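Long-range contacts in solute carrier family 15 member 1 (Mus musculus, PDB 5A9D), which probably carries di- and tripeptides into intestinal cells together with protons, the chain described here being its immunoglobulin-like extracellular domain: residues G98-N103 with S127-F132; K112-V117 with G135-T140; A164-I169 with F182-P187. One frame throughout, in Å; residues are numbered along the deposited sequence.

Contact 1. Residues G98-N103 with S127-F132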
loop_
_atom_site.group_PDB
_atom_site.type_symbol
_atom_site.label_atom_id
_atom_site.label_comp_id
_atom_site.label_asym_id
_atom_site.label_seq_id
_atom_site.Cartn_x
_atom_site.Cartn_y
_atom_site.Cartn_z
ATOM N N GLY A 98 13.110 -2.589 9.305
ATOM C CA GLY A 98 12.318 -2.663 8.086
ATOM C C GLY A 98 13.239 -2.549 6.900
ATOM O O GLY A 98 14.057 -1.637 6.848
ATOM N N ILE A 99 13.138 -3.473 5.953
ATOM C CA ILE A 99 13.955 -3.419 4.747
ATOM C C ILE A 99 13.051 -3.536 3.523
ATOM O O ILE A 99 12.209 -4.425 3.457
ATOM C CB ILE A 99 15.087 -4.496 4.737
ATOM C CG1 ILE A 99 16.084 -4.297 5.901
ATOM C CG2 ILE A 99 15.833 -4.551 3.375
ATOM C CD1 ILE A 99 17.034 -5.522 6.145
ATOM N N ARG A 100 13.245 -2.647 2.554
ATOM C CA ARG A 100 12.537 -2.742 1.278
ATOM C C ARG A 100 13.597 -2.678 0.170
ATOM O O ARG A 100 14.713 -2.215 0.402
ATOM C CB ARG A 100 11.462 -1.646 1.116
ATOM C CG ARG A 100 12.057 -0.265 0.953
ATOM C CD ARG A 100 11.008 0.716 0.525
ATOM N NE ARG A 100 11.578 2.054 0.540
ATOM C CZ ARG A 100 10.867 3.167 0.478
ATOM N NH1 ARG A 100 9.545 3.112 0.363
ATOM N NH2 ARG A 100 11.468 4.346 0.555
ATOM N N PHE A 101 13.268 -3.215 -0.987
ATOM C CA PHE A 101 14.188 -3.235 -2.110
ATOM C C PHE A 101 13.627 -2.416 -3.259
ATOM O O PHE A 101 12.426 -2.418 -3.494
ATOM C CB PHE A 101 14.444 -4.679 -2.576
ATOM C CG PHE A 101 15.333 -5.429 -1.613
ATOM C CD1 PHE A 101 14.791 -6.083 -0.505
ATOM C CD2 PHE A 101 16.721 -5.419 -1.771
ATOM C CE1 PHE A 101 15.625 -6.727 0.418
ATOM C CE2 PHE A 101 17.551 -6.095 -0.874
ATOM C CZ PHE A 101 17.007 -6.720 0.228
ATOM N N VAL A 102 14.516 -1.713 -3.970
ATOM C CA VAL A 102 14.151 -0.928 -5.126
ATOM C C VAL A 102 14.887 -1.579 -6.289
ATOM O O VAL A 102 16.108 -1.734 -6.238
ATOM C CB VAL A 102 14.473 0.593 -4.981
ATOM C CG1 VAL A 102 14.396 1.324 -6.334
ATOM C CG2 VAL A 102 13.547 1.254 -3.967
ATOM N N ASN A 103 14.145 -1.907 -7.349
ATOM C CA ASN A 103 14.727 -2.511 -8.536
ATOM C C ASN A 103 14.951 -1.451 -9.597
ATOM O O ASN A 103 13.995 -0.803 -9.997
ATOM C CB ASN A 103 13.815 -3.641 -9.045
ATOM C CG ASN A 103 14.300 -4.294 -10.309
ATOM O OD1 ASN A 103 15.482 -4.274 -10.623
ATOM N ND2 ASN A 103 13.414 -4.955 -11.014
ATOM N N SER A 127 9.539 -2.488 -3.284
ATOM C CA SER A 127 8.747 -3.479 -2.588
ATOM C C SER A 127 8.238 -2.778 -1.320
ATOM O O SER A 127 8.717 -1.690 -0.967
ATOM C CB SER A 127 9.664 -4.633 -2.154
ATOM O OG SER A 127 10.599 -4.222 -1.156
ATOM N N GLY A 128 7.371 -3.451 -0.585
ATOM C CA GLY A 128 6.995 -2.972 0.733
ATOM C C GLY A 128 8.115 -3.369 1.681
ATOM O O GLY A 128 9.039 -4.083 1.281
ATOM N N TYR A 129 8.083 -2.891 2.920
ATOM C CA TYR A 129 9.093 -3.285 3.894
ATOM C C TYR A 129 8.676 -4.636 4.515
ATOM O O TYR A 129 7.491 -4.878 4.742
ATOM C CB TYR A 129 9.159 -2.262 5.051
ATOM C CG TYR A 129 9.738 -0.906 4.707
ATOM C CD1 TYR A 129 11.108 -0.680 4.760
ATOM C CD2 TYR A 129 8.909 0.170 4.380
ATOM C CE1 TYR A 129 11.654 0.578 4.470
ATOM C CE2 TYR A 129 9.440 1.437 4.107
ATOM C CZ TYR A 129 10.816 1.628 4.143
ATOM O OH TYR A 129 11.376 2.854 3.883
ATOM N N GLN A 130 9.674 -5.427 4.923
ATOM C CA GLN A 130 9.543 -6.642 5.726
ATOM C C GLN A 130 10.581 -6.456 6.843
ATOM O O GLN A 130 11.543 -5.697 6.656
ATOM C CB GLN A 130 9.717 -7.918 4.900
ATOM C CG GLN A 130 8.555 -8.093 3.901
ATOM C CD GLN A 130 8.545 -9.445 3.258
ATOM O OE1 GLN A 130 7.998 -10.392 3.777
ATOM N NE2 GLN A 130 9.095 -9.546 2.083
ATOM N N PHE A 131 10.334 -7.039 8.016
ATOM C CA PHE A 131 11.111 -6.791 9.221
ATOM C C PHE A 131 11.940 -7.979 9.694
ATOM O O PHE A 131 11.534 -9.134 9.589
ATOM C CB PHE A 131 10.187 -6.256 10.338
ATOM C CG PHE A 131 9.594 -4.901 9.968
ATOM C CD1 PHE A 131 8.536 -4.804 9.078
ATOM C CD2 PHE A 131 10.073 -3.732 10.543
ATOM C CE1 PHE A 131 8.021 -3.553 8.705
ATOM C CE2 PHE A 131 9.530 -2.486 10.201
ATOM C CZ PHE A 131 8.535 -2.398 9.251
ATOM N N PHE A 132 13.147 -7.661 10.183
ATOM C CA PHE A 132 14.173 -8.634 10.556
ATOM C C PHE A 132 14.826 -8.273 11.854
ATOM O O PHE A 132 14.989 -7.080 12.135
ATOM C CB PHE A 132 15.280 -8.679 9.456
ATOM C CG PHE A 132 14.746 -8.988 8.072
ATOM C CD1 PHE A 132 14.291 -7.971 7.242
ATOM C CD2 PHE A 132 14.664 -10.302 7.619
ATOM C CE1 PHE A 132 13.704 -8.268 6.008
ATOM C CE2 PHE A 132 14.141 -10.587 6.357
ATOM C CZ PHE A 132 13.677 -9.571 5.556
HETATM O O HOH W 1 7.679 0.694 0.112
#
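Ser127 and Phe101 are tied twice. The N-H of Phe101 points almost straight at Ser127 OG (2.9 Å, 173° at the hydrogen), and Ser127 N gives a bond back to Phe101 O. Set between its own backbone N and carbonyl carbon (chi1 67°), Ser127 OG reaches that amide and still donates to Gly128 O, so a side-chain hydroxyl takes the amide of Phe101. Farther along, Ile99 and Gln130 form an antiparallel hydrogen-bonded pair, with Ile99 N 2.8 Å from Gln130 O. These bonds join strand 125-132, at one edge of the sheet within this chain, to strand 97-103 in a four-stranded mixed sheet of the immunoglobulin-like fold. Arg100 passes at a slant over Tyr129: its CG sits over one ring face, 4.0 Å from the centroid, and the guanidinium, only 15° from the ring plane, has Tyr129 OH over its centre without bonding to it. Arg100 NE goes to Thr166 and Tyr129 OH to Asp184, while Arg100 NH1 forms a salt bridge with Asp86 of the second subunit. A water links Arg100 NH1 to Ser127 O. Replacing Arg100 by an alanine would probably leave Asp86 of the second subunit without its charged mate and Thr166 without its NE partner. Farther out, Gly98 CA lies over the Phe131 ring, 3.8 Å from its centroid, where a side chain would collide. Ile99 CD1 meets Phe132 CD1 at 3.8 Å.

Contact 2. Residues K112-V117 with G135-T140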
loop_
_atom_site.group_PDB
_atom_site.type_symbol
_atom_site.label_atom_id
_atom_site.label_comp_id
_atom_site.label_asym_id
_atom_site.label_seq_id
_atom_site.Cartn_x
_atom_site.Cartn_y
_atom_site.Cartn_z
ATOM N N LYS A 112 15.454 -12.971 -1.609
ATOM C CA LYS A 112 15.156 -13.911 -0.534
ATOM C C LYS A 112 16.104 -13.533 0.601
ATOM O O LYS A 112 17.318 -13.436 0.381
ATOM C CB LYS A 112 15.355 -15.388 -0.958
ATOM C CG LYS A 112 14.428 -15.835 -2.090
ATOM C CD LYS A 112 14.082 -17.298 -1.973
ATOM C CE LYS A 112 13.310 -17.814 -3.163
ATOM N NZ LYS A 112 13.179 -19.301 -3.132
ATOM N N MET A 113 15.548 -13.236 1.778
ATOM C CA MET A 113 16.354 -12.838 2.940
ATOM C C MET A 113 15.755 -13.429 4.192
ATOM O O MET A 113 14.593 -13.163 4.488
ATOM C CB MET A 113 16.437 -11.309 3.065
ATOM C CG MET A 113 17.239 -10.842 4.306
ATOM S SD MET A 113 17.205 -9.046 4.580
ATOM C CE MET A 113 18.615 -8.571 3.777
ATOM N N SER A 114 16.574 -14.188 4.955
ATOM C CA SER A 114 16.226 -14.816 6.239
ATOM C C SER A 114 14.816 -15.396 6.247
ATOM O O SER A 114 14.026 -15.043 7.117
ATOM C CB SER A 114 16.396 -13.824 7.399
ATOM O OG SER A 114 17.578 -13.047 7.317
ATOM N N GLY A 115 14.499 -16.234 5.259
ATOM C CA GLY A 115 13.186 -16.881 5.142
ATOM C C GLY A 115 12.057 -16.019 4.591
ATOM O O GLY A 115 10.945 -16.510 4.398
ATOM N N LYS A 116 12.319 -14.727 4.338
ATOM C CA LYS A 116 11.328 -13.809 3.744
ATOM C C LYS A 116 11.607 -13.614 2.254
ATOM O O LYS A 116 12.737 -13.819 1.820
ATOM C CB LYS A 116 11.242 -12.480 4.514
ATOM C CG LYS A 116 10.701 -12.732 5.943
ATOM C CD LYS A 116 10.461 -11.457 6.699
ATOM C CE LYS A 116 9.873 -11.750 8.068
ATOM N NZ LYS A 116 10.928 -12.140 9.034
ATOM N N VAL A 117 10.573 -13.316 1.464
ATOM C CA VAL A 117 10.675 -13.190 0.018
ATOM C C VAL A 117 10.047 -11.879 -0.426
ATOM O O VAL A 117 8.998 -11.489 0.069
ATOM C CB VAL A 117 9.989 -14.407 -0.724
ATOM C CG1 VAL A 117 10.170 -14.328 -2.235
ATOM C CG2 VAL A 117 10.509 -15.738 -0.219
ATOM N N GLY A 135 21.449 -7.151 13.084
ATOM C CA GLY A 135 22.664 -7.830 12.668
ATOM C C GLY A 135 22.765 -8.033 11.185
ATOM O O GLY A 135 21.775 -7.866 10.470
ATOM N N GLU A 136 23.981 -8.362 10.704
ATOM C CA GLU A 136 24.245 -8.618 9.269
ATOM C C GLU A 136 23.345 -9.798 8.797
ATOM O O GLU A 136 23.260 -10.816 9.472
ATOM C CB GLU A 136 25.743 -8.932 9.085
ATOM C CG GLU A 136 26.193 -9.369 7.705
ATOM C CD GLU A 136 27.650 -9.779 7.636
ATOM O OE1 GLU A 136 27.981 -10.889 8.111
ATOM O OE2 GLU A 136 28.456 -9.011 7.061
ATOM N N LYS A 137 22.633 -9.627 7.687
ATOM C CA LYS A 137 21.747 -10.661 7.140
ATOM C C LYS A 137 22.254 -11.032 5.760
ATOM O O LYS A 137 22.586 -10.142 4.960
ATOM C CB LYS A 137 20.270 -10.154 6.991
ATOM C CG LYS A 137 19.574 -9.691 8.276
ATOM C CD LYS A 137 19.349 -10.826 9.253
ATOM C CE LYS A 137 19.555 -10.336 10.658
ATOM N NZ LYS A 137 19.548 -11.433 11.643
ATOM N N GLN A 138 22.271 -12.333 5.464
ATOM C CA GLN A 138 22.633 -12.806 4.135
ATOM C C GLN A 138 21.365 -12.749 3.270
ATOM O O GLN A 138 20.273 -12.981 3.767
ATOM C CB GLN A 138 23.154 -14.244 4.184
ATOM C CG GLN A 138 24.574 -14.370 4.699
ATOM C CD GLN A 138 25.345 -15.321 3.835
ATOM O OE1 GLN A 138 25.319 -16.544 4.049
ATOM N NE2 GLN A 138 25.992 -14.782 2.799
ATOM N N TYR A 139 21.500 -12.441 1.985
ATOM C CA TYR A 139 20.361 -12.450 1.074
ATOM C C TYR A 139 20.764 -12.773 -0.353
ATOM O O TYR A 139 21.944 -12.684 -0.716
ATOM C CB TYR A 139 19.522 -11.159 1.157
ATOM C CG TYR A 139 20.198 -9.892 0.691
ATOM C CD1 TYR A 139 21.013 -9.154 1.549
ATOM C CD2 TYR A 139 19.954 -9.379 -0.576
ATOM C CE1 TYR A 139 21.585 -7.950 1.141
ATOM C CE2 TYR A 139 20.533 -8.194 -0.999
ATOM C CZ TYR A 139 21.340 -7.479 -0.139
ATOM O OH TYR A 139 21.852 -6.302 -0.583
ATOM N N THR A 140 19.791 -13.206 -1.156
ATOM C CA THR A 140 20.080 -13.524 -2.537
ATOM C C THR A 140 19.236 -12.708 -3.433
ATOM O O THR A 140 18.109 -12.396 -3.094
ATOM C CB THR A 140 19.889 -15.026 -2.868
ATOM O OG1 THR A 140 18.493 -15.323 -2.880
ATOM C CG2 THR A 140 20.653 -15.955 -1.937
HETATM O O HOH W 2 19.130 -15.348 4.440
#
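Met113 reaches across to Tyr139 with its terminal methyl, CE lying 3.3 Å from Tyr139 CD1. The shape of the chain explains this: CG is anti to the backbone N (chi1 178°), the next bond stays extended, and a bend at the last torsion (chi3 -94°) brings CE round to the ring and to within 3.9 Å of Lys137 CB. Tyr139 takes the less common rotamer, with CG between its backbone N and carbonyl carbon (chi1 66°), and its ring runs on away from the methionine strand to meet Phe101. Met113 also opens a type I' beta turn closed at Lys116, the tight link of the hairpin formed by strands 109-113 and 116-121, and strand 138-142 pairs with the first of these in an antiparallel sheet of the immunoglobulin-like fold. That pairing rests on Lys112 and Thr140, with Thr140 N 2.9 Å from Lys112 O and Lys112 N 3.1 Å from Thr140 O. Past Met113 and Tyr139 the two segments diverge, and a water bridges them, accepting from Ser114 N and donating to Gln138 O (2.7 Å from the water oxygen). Lys137, bent at its second and third torsions, lays its CD 3.4 Å from Ser114 OG and leads its amine away to a weak bond with Ser134 O.

Contact 3. Residues A164-I169 with F182-P187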
loop_
_atom_site.group_PDB
_atom_site.type_symbol
_atom_site.label_atom_id
_atom_site.label_comp_id
_atom_site.label_asym_id
_atom_site.label_seq_id
_atom_site.Cartn_x
_atom_site.Cartn_y
_atom_site.Cartn_z
ATOM N N ALA A 164 15.098 1.500 9.432
ATOM C CA ALA A 164 14.439 1.179 8.173
ATOM C C ALA A 164 15.411 1.523 7.079
ATOM O O ALA A 164 16.106 2.532 7.188
ATOM C CB ALA A 164 13.148 1.954 8.012
ATOM N N TYR A 165 15.536 0.642 6.084
ATOM C CA TYR A 165 16.484 0.804 4.985
ATOM C C TYR A 165 15.846 0.467 3.659
ATOM O O TYR A 165 14.945 -0.365 3.590
ATOM C CB TYR A 165 17.731 -0.089 5.176
ATOM C CG TYR A 165 18.445 0.087 6.502
ATOM C CD1 TYR A 165 19.429 1.056 6.661
ATOM C CD2 TYR A 165 18.135 -0.718 7.594
ATOM C CE1 TYR A 165 20.073 1.234 7.883
ATOM C CE2 TYR A 165 18.787 -0.566 8.811
ATOM C CZ TYR A 165 19.749 0.418 8.951
ATOM O OH TYR A 165 20.380 0.563 10.160
ATOM N N THR A 166 16.359 1.105 2.599
ATOM C CA THR A 166 15.983 0.884 1.213
ATOM C C THR A 166 17.255 0.406 0.540
ATOM O O THR A 166 18.283 1.077 0.583
ATOM C CB THR A 166 15.445 2.157 0.571
ATOM O OG1 THR A 166 14.228 2.509 1.193
ATOM C CG2 THR A 166 15.153 1.980 -0.907
ATOM N N TYR A 167 17.188 -0.770 -0.022
ATOM C CA TYR A 167 18.315 -1.366 -0.736
ATOM C C TYR A 167 18.039 -1.213 -2.224
ATOM O O TYR A 167 17.019 -1.705 -2.711
ATOM C CB TYR A 167 18.446 -2.839 -0.287
ATOM C CG TYR A 167 19.102 -3.023 1.072
ATOM C CD1 TYR A 167 18.978 -2.059 2.071
ATOM C CD2 TYR A 167 19.904 -4.126 1.336
ATOM C CE1 TYR A 167 19.645 -2.190 3.296
ATOM C CE2 TYR A 167 20.577 -4.264 2.556
ATOM C CZ TYR A 167 20.432 -3.302 3.537
ATOM O OH TYR A 167 21.079 -3.455 4.742
ATOM N N VAL A 168 18.848 -0.396 -2.913
ATOM C CA VAL A 168 18.650 -0.120 -4.348
ATOM C C VAL A 168 19.520 -1.076 -5.149
ATOM O O VAL A 168 20.729 -1.056 -5.014
ATOM C CB VAL A 168 18.913 1.380 -4.710
ATOM C CG1 VAL A 168 18.863 1.604 -6.219
ATOM C CG2 VAL A 168 17.926 2.309 -4.003
ATOM N N ILE A 169 18.894 -1.890 -6.000
ATOM C CA ILE A 169 19.566 -2.875 -6.837
ATOM C C ILE A 169 19.861 -2.245 -8.177
ATOM O O ILE A 169 18.927 -1.802 -8.840
ATOM C CB ILE A 169 18.646 -4.120 -6.988
ATOM C CG1 ILE A 169 18.289 -4.711 -5.583
ATOM C CG2 ILE A 169 19.291 -5.170 -7.964
ATOM C CD1 ILE A 169 17.054 -5.760 -5.642
ATOM N N PHE A 182 20.381 2.644 1.716
ATOM C CA PHE A 182 19.989 3.983 2.155
ATOM C C PHE A 182 19.229 3.832 3.449
ATOM O O PHE A 182 18.376 2.955 3.560
ATOM C CB PHE A 182 19.082 4.654 1.094
ATOM C CG PHE A 182 19.785 4.951 -0.206
ATOM C CD1 PHE A 182 20.470 6.146 -0.386
ATOM C CD2 PHE A 182 19.763 4.037 -1.253
ATOM C CE1 PHE A 182 21.141 6.408 -1.583
ATOM C CE2 PHE A 182 20.454 4.299 -2.444
ATOM C CZ PHE A 182 21.135 5.484 -2.603
ATOM N N GLU A 183 19.503 4.667 4.427
ATOM C CA GLU A 183 18.720 4.577 5.643
ATOM C C GLU A 183 17.491 5.448 5.447
ATOM O O GLU A 183 17.582 6.522 4.855
ATOM C CB GLU A 183 19.512 5.064 6.868
ATOM C CG GLU A 183 18.905 4.525 8.168
ATOM C CD GLU A 183 19.649 4.780 9.469
ATOM O OE1 GLU A 183 20.901 4.737 9.475
ATOM O OE2 GLU A 183 18.967 4.986 10.499
ATOM N N ASP A 184 16.338 4.970 5.861
ATOM C CA ASP A 184 15.139 5.794 5.800
ATOM C C ASP A 184 14.735 6.041 7.237
ATOM O O ASP A 184 15.144 5.271 8.121
ATOM C CB ASP A 184 13.963 5.009 5.178
ATOM C CG ASP A 184 14.175 4.453 3.802
ATOM O OD1 ASP A 184 14.410 5.245 2.876
ATOM O OD2 ASP A 184 13.983 3.241 3.629
ATOM N N ILE A 185 13.876 7.050 7.474
ATOM C CA ILE A 185 13.282 7.291 8.790
ATOM C C ILE A 185 12.293 6.089 8.978
ATOM O O ILE A 185 11.646 5.712 7.996
ATOM C CB ILE A 185 12.609 8.703 8.841
ATOM C CG1 ILE A 185 13.685 9.822 8.737
ATOM C CG2 ILE A 185 11.755 8.880 10.107
ATOM C CD1 ILE A 185 13.217 11.212 8.219
ATOM N N PRO A 186 12.252 5.394 10.146
ATOM C CA PRO A 186 11.367 4.203 10.265
ATOM C C PRO A 186 9.904 4.380 9.874
ATOM O O PRO A 186 9.339 5.415 10.226
ATOM C CB PRO A 186 11.498 3.791 11.732
ATOM C CG PRO A 186 12.784 4.388 12.193
ATOM C CD PRO A 186 12.977 5.645 11.412
ATOM N N PRO A 187 9.289 3.419 9.120
ATOM C CA PRO A 187 7.878 3.591 8.736
ATOM C C PRO A 187 6.943 3.492 9.936
ATOM O O PRO A 187 7.220 2.749 10.885
ATOM C CB PRO A 187 7.633 2.461 7.729
ATOM C CG PRO A 187 8.616 1.402 8.093
ATOM C CD PRO A 187 9.830 2.136 8.614
HETATM O O HOH W 3 16.394 4.161 10.290
#
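Ala164 pushes its methyl into the corner made where the chain turns through Pro186 and Pro187. Its CB is 3.4 Å from Pro187 CD, closer than ordinary van der Waals contact, and 3.6 Å from Pro186 CA, so the small side chain is snugly fitted. The corner is the outgoing end of a beta hairpin, strands 164-171 and 177-184, whose second strand lies at an edge of its mixed sheet within the chain. Backbone bonds hold the two arms in register: Thr166 and Phe182 exchange both of theirs, and Asp184 N donates to Ala164 O at 2.8 Å, coming in well above the carbonyl plane.

On the face that carries Ala164, Thr166, Phe182 and Asp184, the side chains fit together in two further places. The Phe182 ring extends along the strand until its CE2 rests 3.6 Å from Val168 CG2, the two side chains crossing at a slant. Next to it Thr166 and Asp184 meet at about a right angle; Thr166 OG1, beside its own backbone N (chi1 -66°), donates to the syn lone pair of Asp184 OD2 at 2.6 Å. Asp184 OD1 forms a salt bridge with Lys8 of the second subunit. Gln33 of the same subunit packs on Phe182 and Asp184.

The other face is shaped by Tyr165 and Glu183. The methylene part of the extended glutamate leans on the tyrosine ring, its CG 3.5 Å from Tyr165 CE1, with carboxylate and ring planes 55° apart. Glu183 OE2 then turns to a water that knits the end of the hairpin, accepting from Ala164 N and donating both to that carboxylate oxygen and to Asp184 O, each 2.7 Å from the water oxygen.

All three contacts lie in the same C-terminal part of the chain, residues 98 to 187. Contacts 1 and 3, with centres about 8 Å apart, share one mixed sheet in the order 125-132, 97-103, 164-171, 177-184, so the inner strand of contact 1, 97-103, lies beside the inner strand of contact 3, 164-171. Contact 2, centred about 11 Å from contact 1 and 15 Å from contact 3, belongs to a second, antiparallel sheet of the same half; Phe101 packs on Tyr139 where the two sheets meet. Along the chain the segments of contacts 1 and 2 alternate, so the chain passes back and forth between the sheets, and contact 3 follows. Contacts 1 and 3 also touch the second subunit, whereas no other chain of the assembly reaches contact 2.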